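Local atomic coordinates of succinate-semialdehyde dehydrogenase (NAD(P)(+)) (Marinobacter aquaeolei, PDB entry 3RH9), a protein that probably catalyses the NAD(P)+-dependent oxidation of succinate semialdehyde to succinate, as a member of the aldehyde dehydrogenase family. Residues G18-S23 against V196-D201; Q59-L64 against D204-L209. All coordinates share one frame; numbering follows the deposited sequence.

Contacts 1 and 2 lie side by side, their centres about 12 Å apart, at one border of the mostly parallel sheet that carries the dinucleotide-binding fold of aldehyde dehydrogenases. Along the chain the order is 18-23, 59-64, 196-201, 204-209, and the two contacts interlock: two N-terminal pieces reach one continuous piece of chain running from the end of helix 188-197 into edge strand 207-209. They also touch directly, G18 CA lying 3.7 Å from D204 OD1. The N-terminal hairpin lies against the end of helix 188-197 and bonds to L209, while the end of helix 48-61 packs on the loop leading into strand 207-209, well away from the predicted active-site E256.

Contact 1: G18-S23 against V196-D201; sequences GRWKDS and VMDKLD
G18 and D198 bring the two backbones closest, with their CA atoms 7.4 Å apart, just before strand 19-21 and close to the end of helix 188-197; this gap is bridged mainly by side chains. The indole of W20 spans it. Its NE1 gives a weak but nearly straight hydrogen bond to OD2 of D198, 3.2 Å long with an angle of 163° at the hydrogen. OD2 sits at the indole edge in the plane of the ring, while the carboxylate itself is turned about 89° from that plane, so the two flat groups stand perpendicular. D198 extends its carboxylate across because CG is anti to the backbone N (chi1 172°). From another direction, NZ of K199 makes a long salt bridge, 4.0 Å, to the same OD2 of D198. Strands 14-16 and 19-21 form a small antiparallel hairpin, which here rests on the end of the helix preceding edge strand 207-209 of the dinucleotide-binding sheet. Y15 of that hairpin holds the other carboxylate oxygen, OD1, through its hydroxyl and meets the W20 ring edge-to-face, so both hairpin strands grip D198. With an alanine in place of W20 the indole is gone, which would probably leave OD2 of D198 without this N-H donor, the Y15 ring without its edge-to-face partner and a gap beside F194 and S195. D198 is itself the second residue of a type I turn from M197 to L200, closed by a weak bond from L200 N to M197 O.

Contact 2: Q59-L64 against D204-L209; sequences QSALRL and DGMVNL
A61, in the last turn of helix 48-61, presses its methyl group against the backbone at G205, and A61 CA lies 5.2 Å from G205 CA. This is the tight part of the contact. The methyl CB of A61 stands 3.6 Å from C of G205 and 3.7 Å from O of D204, meeting a bare run of main chain. A CB on G205 would point toward A61 and leave little room beside its methyl; the backbone angles there (phi 107°) would also set it against the preceding carbonyl oxygen. The selenomethionine M206 adds the one apolar side-chain contact, more loosely, with its SE 4.4 Å from CB of A61. Just beyond M206 the chain enters strand 207-209, the edge of the mostly parallel sheet of the dinucleotide-binding fold: M206 and N208 make backbone bonds to S178 and I180 of the neighbouring strand, and L209 bonds to Y15 of the N-terminal hairpin. The end of helix 48-61 therefore packs on the loop that feeds this edge strand. On its outer side the contact slackens toward solvent. The carboxylate of exposed D204 leads away from the helix, although its carbonyl touches A61. Past the helix end, the chain turns off from the loop at L62, and L64 reaches R436 of the second subunit.

Contact 1: G18-S23 against V196-D201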
ATOM      1  N   GLY A  18      -6.992  21.096  20.510  1.00 20.07           N
ATOM      2  CA  GLY A  18      -8.021  21.179  21.531  1.00 19.05           C
ATOM      3  C   GLY A  18      -8.804  22.470  21.410  1.00 20.76           C
ATOM      4  O   GLY A  18      -9.888  22.600  21.971  1.00 20.18           O
ATOM      5  N   ARG A  19      -8.244  23.423  20.671  1.00 19.97           N
ATOM      6  CA  ARG A  19      -8.807  24.754  20.584  1.00 19.36           C
ATOM      7  C   ARG A  19      -9.495  24.975  19.258  1.00 21.02           C
ATOM      8  O   ARG A  19      -9.026  24.507  18.215  1.00 20.09           O
ATOM      9  CB  ARG A  19      -7.714  25.810  20.720  1.00 19.04           C
ATOM     10  CG  ARG A  19      -6.873  25.692  21.952  1.00 20.35           C
ATOM     11  CD  ARG A  19      -5.920  26.876  22.071  1.00 20.55           C
ATOM     12  NE  ARG A  19      -5.217  26.796  23.339  1.00 23.62           N
ATOM     13  CZ  ARG A  19      -4.230  25.936  23.584  1.00 25.61           C
ATOM     14  NH1 ARG A  19      -3.824  25.098  22.627  1.00 25.18           N
ATOM     15  NH2 ARG A  19      -3.647  25.908  24.784  1.00 21.91           N
ATOM     16  N   TRP A  20     -10.596  25.717  19.304  1.00 20.92           N
ATOM     17  CA  TRP A  20     -11.183  26.269  18.101  1.00 20.47           C
ATOM     18  C   TRP A  20     -10.419  27.532  17.741  1.00 21.09           C
ATOM     19  O   TRP A  20     -10.570  28.553  18.400  1.00 23.22           O
ATOM     20  CB  TRP A  20     -12.643  26.618  18.344  1.00 19.85           C
ATOM     21  CG  TRP A  20     -13.516  25.448  18.645  1.00 21.00           C
ATOM     22  CD1 TRP A  20     -13.904  25.012  19.875  1.00 21.10           C
ATOM     23  CD2 TRP A  20     -14.132  24.570  17.696  1.00 21.93           C
ATOM     24  NE1 TRP A  20     -14.720  23.915  19.756  1.00 22.09           N
ATOM     25  CE2 TRP A  20     -14.878  23.621  18.429  1.00 22.68           C
ATOM     26  CE3 TRP A  20     -14.130  24.495  16.299  1.00 21.15           C
ATOM     27  CZ2 TRP A  20     -15.617  22.607  17.811  1.00 22.13           C
ATOM     28  CZ3 TRP A  20     -14.857  23.487  15.692  1.00 21.24           C
ATOM     29  CH2 TRP A  20     -15.591  22.556  16.450  1.00 21.55           C
ATOM     30  N   LYS A  21      -9.591  27.477  16.707  1.00 21.16           N
ATOM     31  CA  LYS A  21      -8.878  28.680  16.284  1.00 23.08           C
ATOM     32  C   LYS A  21      -8.533  28.690  14.791  1.00 26.51           C
ATOM     33  O   LYS A  21      -8.818  27.722  14.056  1.00 25.80           O
ATOM     34  CB  LYS A  21      -7.616  28.908  17.132  1.00 23.70           C
ATOM     35  CG  LYS A  21      -6.505  27.890  16.921  1.00 23.10           C
ATOM     36  CD  LYS A  21      -5.178  28.295  17.602  1.00 23.62           C
ATOM     37  CE  LYS A  21      -4.038  27.411  17.050  1.00 27.49           C
ATOM     38  NZ  LYS A  21      -2.647  27.966  17.138  1.00 24.65           N
ATOM     39  N   ASP A  22      -7.932  29.795  14.350  1.00 24.80           N
ATOM     40  CA  ASP A  22      -7.506  29.940  12.968  1.00 24.91           C
ATOM     41  C   ASP A  22      -6.757  31.258  12.807  1.00 24.38           C
ATOM     42  O   ASP A  22      -6.837  32.114  13.674  1.00 26.99           O
ATOM     43  CB  ASP A  22      -8.708  29.853  12.017  1.00 23.36           C
ATOM     44  CG  ASP A  22      -9.526  31.126  11.980  1.00 23.34           C
ATOM     45  OD1 ASP A  22     -10.642  31.114  12.522  1.00 25.03           O
ATOM     46  OD2 ASP A  22      -9.070  32.137  11.405  1.00 23.22           O
ATOM     47  N   SER A  23      -6.032  31.418  11.704  1.00 22.79           N
ATOM     48  CA  SER A  23      -5.289  32.642  11.446  1.00 22.55           C
ATOM     49  C   SER A  23      -5.741  33.264  10.146  1.00 22.30           C
ATOM     50  O   SER A  23      -4.975  33.970   9.484  1.00 22.11           O
ATOM     51  CB  SER A  23      -3.809  32.330  11.337  1.00 21.44           C
ATOM     52  OG  SER A  23      -3.449  31.453  12.370  1.00 24.43           O
ATOM     53  N   VAL A 196     -19.158  17.903  18.214  1.00 21.48           N
ATOM     54  CA  VAL A 196     -19.568  16.744  19.008  1.00 21.12           C
ATOM     55  C   VAL A 196     -18.390  16.050  19.704  1.00 21.45           C
ATOM     56  O   VAL A 196     -18.526  15.629  20.842  1.00 24.12           O
ATOM     57  CB  VAL A 196     -20.418  15.714  18.204  1.00 22.11           C
ATOM     58  CG1 VAL A 196     -20.585  14.404  18.992  1.00 19.47           C
ATOM     59  CG2 VAL A 196     -21.779  16.286  17.878  1.00 20.50           C
HETATM   60  N   MSE A 197     -17.242  15.940  19.035  1.00 21.03           N
HETATM   61  CA  MSE A 197     -16.069  15.274  19.622  1.00 22.54           C
HETATM   62  C   MSE A 197     -15.372  16.129  20.672  1.00 23.31           C
HETATM   63  O   MSE A 197     -14.651  15.625  21.537  1.00 23.54           O
HETATM   64  CB  MSE A 197     -15.041  14.921  18.546  1.00 20.23           C
HETATM   65  CG  MSE A 197     -15.439  13.769  17.663  1.00 23.54           C
HETATM   66 SE   MSE A 197     -14.018  13.207  16.429  1.00 46.44          SE
HETATM   67  CE  MSE A 197     -13.970  14.820  15.290  1.00 21.73           C
ATOM     68  N   ASP A 198     -15.579  17.431  20.565  1.00 23.00           N
ATOM     69  CA  ASP A 198     -14.917  18.401  21.405  1.00 22.49           C
ATOM     70  C   ASP A 198     -15.365  18.216  22.846  1.00 24.30           C
ATOM     71  O   ASP A 198     -14.724  18.693  23.773  1.00 23.46           O
ATOM     72  CB  ASP A 198     -15.294  19.788  20.907  1.00 24.36           C
ATOM     73  CG  ASP A 198     -14.817  20.884  21.819  1.00 27.91           C
ATOM     74  OD1 ASP A 198     -13.667  20.781  22.302  1.00 28.80           O
ATOM     75  OD2 ASP A 198     -15.591  21.849  22.041  1.00 28.34           O
ATOM     76  N   LYS A 199     -16.470  17.501  23.028  1.00 25.32           N
ATOM     77  CA  LYS A 199     -17.056  17.321  24.347  1.00 25.04           C
ATOM     78  C   LYS A 199     -16.921  15.886  24.813  1.00 24.61           C
ATOM     79  O   LYS A 199     -17.769  15.386  25.547  1.00 26.68           O
ATOM     80  CB  LYS A 199     -18.524  17.752  24.333  1.00 24.76           C
ATOM     81  CG  LYS A 199     -18.672  19.224  23.978  1.00 28.57           C
ATOM     82  CD  LYS A 199     -20.117  19.709  23.985  1.00 32.41           C
ATOM     83  CE  LYS A 199     -20.217  21.131  23.387  1.00 32.46           C
ATOM     84  NZ  LYS A 199     -19.140  22.076  23.832  1.00 29.69           N
ATOM     85  N   LEU A 200     -15.844  15.236  24.400  1.00 23.54           N
ATOM     86  CA  LEU A 200     -15.666  13.826  24.685  1.00 22.41           C
ATOM     87  C   LEU A 200     -14.327  13.528  25.358  1.00 26.35           C
ATOM     88  O   LEU A 200     -13.935  12.361  25.502  1.00 25.76           O
ATOM     89  CB  LEU A 200     -15.806  13.020  23.404  1.00 22.74           C
ATOM     90  CG  LEU A 200     -17.198  13.011  22.784  1.00 22.25           C
ATOM     91  CD1 LEU A 200     -17.238  12.031  21.621  1.00 21.44           C
ATOM     92  CD2 LEU A 200     -18.217  12.642  23.827  1.00 20.75           C
ATOM     93  N   ASP A 201     -13.619  14.576  25.767  1.00 25.99           N
ATOM     94  CA  ASP A 201     -12.368  14.377  26.479  1.00 26.15           C
ATOM     95  C   ASP A 201     -11.319  13.571  25.711  1.00 24.90           C
ATOM     96  O   ASP A 201     -10.616  12.742  26.286  1.00 24.64           O
ATOM     97  CB  ASP A 201     -12.638  13.707  27.823  1.00 30.30           C
ATOM     98  CG  ASP A 201     -12.345  14.620  28.994  1.00 40.55           C
ATOM     99  OD1 ASP A 201     -11.580  15.607  28.813  1.00 37.06           O
ATOM    100  OD2 ASP A 201     -12.879  14.345  30.096  1.00 47.88           O
TER

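Contact 2: Q59-L64 against D204-L209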
ATOM      1  N   GLN A  59       1.498  15.797  16.376  1.00 14.86           N
ATOM      2  CA  GLN A  59       2.788  15.162  16.640  1.00 16.19           C
ATOM      3  C   GLN A  59       2.976  15.095  18.136  1.00 14.99           C
ATOM      4  O   GLN A  59       3.610  14.199  18.666  1.00 14.66           O
ATOM      5  CB  GLN A  59       3.935  15.954  15.984  1.00 16.01           C
ATOM      6  CG  GLN A  59       5.308  15.328  16.148  1.00 16.00           C
ATOM      7  CD  GLN A  59       5.399  13.906  15.581  1.00 16.40           C
ATOM      8  OE1 GLN A  59       6.093  13.058  16.134  1.00 16.41           O
ATOM      9  NE2 GLN A  59       4.706  13.649  14.479  1.00 14.97           N
ATOM     10  N   SER A  60       2.376  16.059  18.807  1.00 15.44           N
ATOM     11  CA  SER A  60       2.549  16.231  20.235  1.00 16.23           C
ATOM     12  C   SER A  60       1.623  15.262  20.976  1.00 15.95           C
ATOM     13  O   SER A  60       1.822  14.969  22.147  1.00 14.85           O
ATOM     14  CB  SER A  60       2.268  17.699  20.588  1.00 15.72           C
ATOM     15  OG  SER A  60       2.002  17.859  21.958  1.00 21.60           O
ATOM     16  N   ALA A  61       0.621  14.751  20.272  1.00 16.27           N
ATOM     17  CA  ALA A  61      -0.270  13.744  20.830  1.00 16.39           C
ATOM     18  C   ALA A  61       0.216  12.337  20.523  1.00 16.79           C
ATOM     19  O   ALA A  61      -0.280  11.371  21.109  1.00 18.21           O
ATOM     20  CB  ALA A  61      -1.693  13.933  20.316  1.00 14.86           C
ATOM     21  N   LEU A  62       1.178  12.219  19.606  1.00 16.90           N
ATOM     22  CA  LEU A  62       1.694  10.907  19.199  1.00 16.56           C
ATOM     23  C   LEU A  62       2.501  10.301  20.314  1.00 17.43           C
ATOM     24  O   LEU A  62       3.520  10.853  20.711  1.00 19.54           O
ATOM     25  CB  LEU A  62       2.595  11.013  17.975  1.00 15.34           C
ATOM     26  CG  LEU A  62       3.069   9.644  17.473  1.00 15.29           C
ATOM     27  CD1 LEU A  62       1.891   8.884  16.898  1.00 13.21           C
ATOM     28  CD2 LEU A  62       4.183   9.780  16.438  1.00 14.30           C
ATOM     29  N   ARG A  63       2.078   9.161  20.827  1.00 17.07           N
ATOM     30  CA  ARG A  63       2.850   8.581  21.911  1.00 18.96           C
ATOM     31  C   ARG A  63       3.378   7.204  21.552  1.00 19.63           C
ATOM     32  O   ARG A  63       2.683   6.194  21.693  1.00 18.42           O
ATOM     33  CB  ARG A  63       2.033   8.556  23.182  1.00 20.04           C
ATOM     34  CG  ARG A  63       1.637   9.919  23.619  1.00 19.12           C
ATOM     35  CD  ARG A  63       1.359   9.870  25.058  1.00 20.85           C
ATOM     36  NE  ARG A  63       0.864  11.132  25.570  1.00 22.09           N
ATOM     37  CZ  ARG A  63       0.270  11.223  26.751  1.00 23.17           C
ATOM     38  NH1 ARG A  63       0.121  10.117  27.485  1.00 20.51           N
ATOM     39  NH2 ARG A  63      -0.181  12.397  27.188  1.00 21.69           N
ATOM     40  N   LEU A  64       4.615   7.184  21.057  1.00 19.14           N
ATOM     41  CA  LEU A  64       5.200   5.953  20.565  1.00 17.89           C
ATOM     42  C   LEU A  64       5.616   5.111  21.751  1.00 17.97           C
ATOM     43  O   LEU A  64       5.136   3.997  21.954  1.00 17.41           O
ATOM     44  CB  LEU A  64       6.375   6.247  19.623  1.00 14.70           C
ATOM     45  CG  LEU A  64       5.904   6.759  18.247  1.00 14.81           C
ATOM     46  CD1 LEU A  64       7.034   6.845  17.220  1.00 11.15           C
ATOM     47  CD2 LEU A  64       4.748   5.891  17.717  1.00 13.54           C
ATOM     48  N   ASP A 204      -5.680  16.374  23.752  1.00 17.01           N
ATOM     49  CA  ASP A 204      -5.363  17.533  22.933  1.00 17.11           C
ATOM     50  C   ASP A 204      -4.413  17.142  21.795  1.00 16.70           C
ATOM     51  O   ASP A 204      -3.277  16.748  22.032  1.00 16.55           O
ATOM     52  CB  ASP A 204      -4.736  18.652  23.783  1.00 17.32           C
ATOM     53  CG  ASP A 204      -5.773  19.511  24.505  1.00 20.45           C
ATOM     54  OD1 ASP A 204      -6.977  19.190  24.419  1.00 21.34           O
ATOM     55  OD2 ASP A 204      -5.386  20.511  25.163  1.00 20.57           O
ATOM     56  N   GLY A 205      -4.880  17.263  20.559  1.00 17.21           N
ATOM     57  CA  GLY A 205      -4.072  16.926  19.403  1.00 15.03           C
ATOM     58  C   GLY A 205      -4.458  15.639  18.686  1.00 16.13           C
ATOM     59  O   GLY A 205      -3.934  15.381  17.613  1.00 16.72           O
HETATM   60  N   MSE A 206      -5.350  14.821  19.248  1.00 15.64           N
HETATM   61  CA  MSE A 206      -5.705  13.561  18.587  1.00 16.19           C
HETATM   62  C   MSE A 206      -6.483  13.784  17.296  1.00 17.55           C
HETATM   63  O   MSE A 206      -6.326  13.038  16.323  1.00 17.38           O
HETATM   64  CB  MSE A 206      -6.498  12.646  19.502  1.00 16.46           C
HETATM   65  CG  MSE A 206      -5.644  11.857  20.445  1.00 22.23           C
HETATM   66 SE   MSE A 206      -4.409  10.563  19.596  1.00 46.05          SE
HETATM   67  CE  MSE A 206      -5.651   9.725  18.334  1.00 18.36           C
ATOM     68  N   VAL A 207      -7.331  14.807  17.293  1.00 16.75           N
ATOM     69  CA  VAL A 207      -8.046  15.194  16.089  1.00 15.63           C
ATOM     70  C   VAL A 207      -7.846  16.682  15.858  1.00 15.78           C
ATOM     71  O   VAL A 207      -7.752  17.451  16.803  1.00 17.46           O
ATOM     72  CB  VAL A 207      -9.530  14.883  16.193  1.00 15.84           C
ATOM     73  CG1 VAL A 207      -9.732  13.421  16.519  1.00 16.87           C
ATOM     74  CG2 VAL A 207     -10.153  15.735  17.256  1.00 16.60           C
ATOM     75  N   ASN A 208      -7.743  17.067  14.591  1.00 16.85           N
ATOM     76  CA  ASN A 208      -7.507  18.451  14.186  1.00 17.12           C
ATOM     77  C   ASN A 208      -8.200  18.722  12.857  1.00 16.95           C
ATOM     78  O   ASN A 208      -8.203  17.871  11.968  1.00 16.56           O
ATOM     79  CB  ASN A 208      -6.016  18.740  14.050  1.00 14.96           C
ATOM     80  CG  ASN A 208      -5.229  18.312  15.264  1.00 15.59           C
ATOM     81  OD1 ASN A 208      -4.777  17.171  15.362  1.00 15.27           O
ATOM     82  ND2 ASN A 208      -5.044  19.232  16.192  1.00 16.24           N
ATOM     83  N   LEU A 209      -8.784  19.910  12.737  1.00 17.52           N
ATOM     84  CA  LEU A 209      -9.564  20.286  11.571  1.00 17.29           C
ATOM     85  C   LEU A 209      -8.947  21.485  10.852  1.00 17.37           C
ATOM     86  O   LEU A 209      -8.712  22.522  11.445  1.00 17.32           O
ATOM     87  CB  LEU A 209     -11.007  20.574  11.991  1.00 17.65           C
ATOM     88  CG  LEU A 209     -11.994  21.097  10.936  1.00 19.97           C
ATOM     89  CD1 LEU A 209     -11.936  20.275   9.645  1.00 18.05           C
ATOM     90  CD2 LEU A 209     -13.428  21.151  11.508  1.00 18.29           C
TER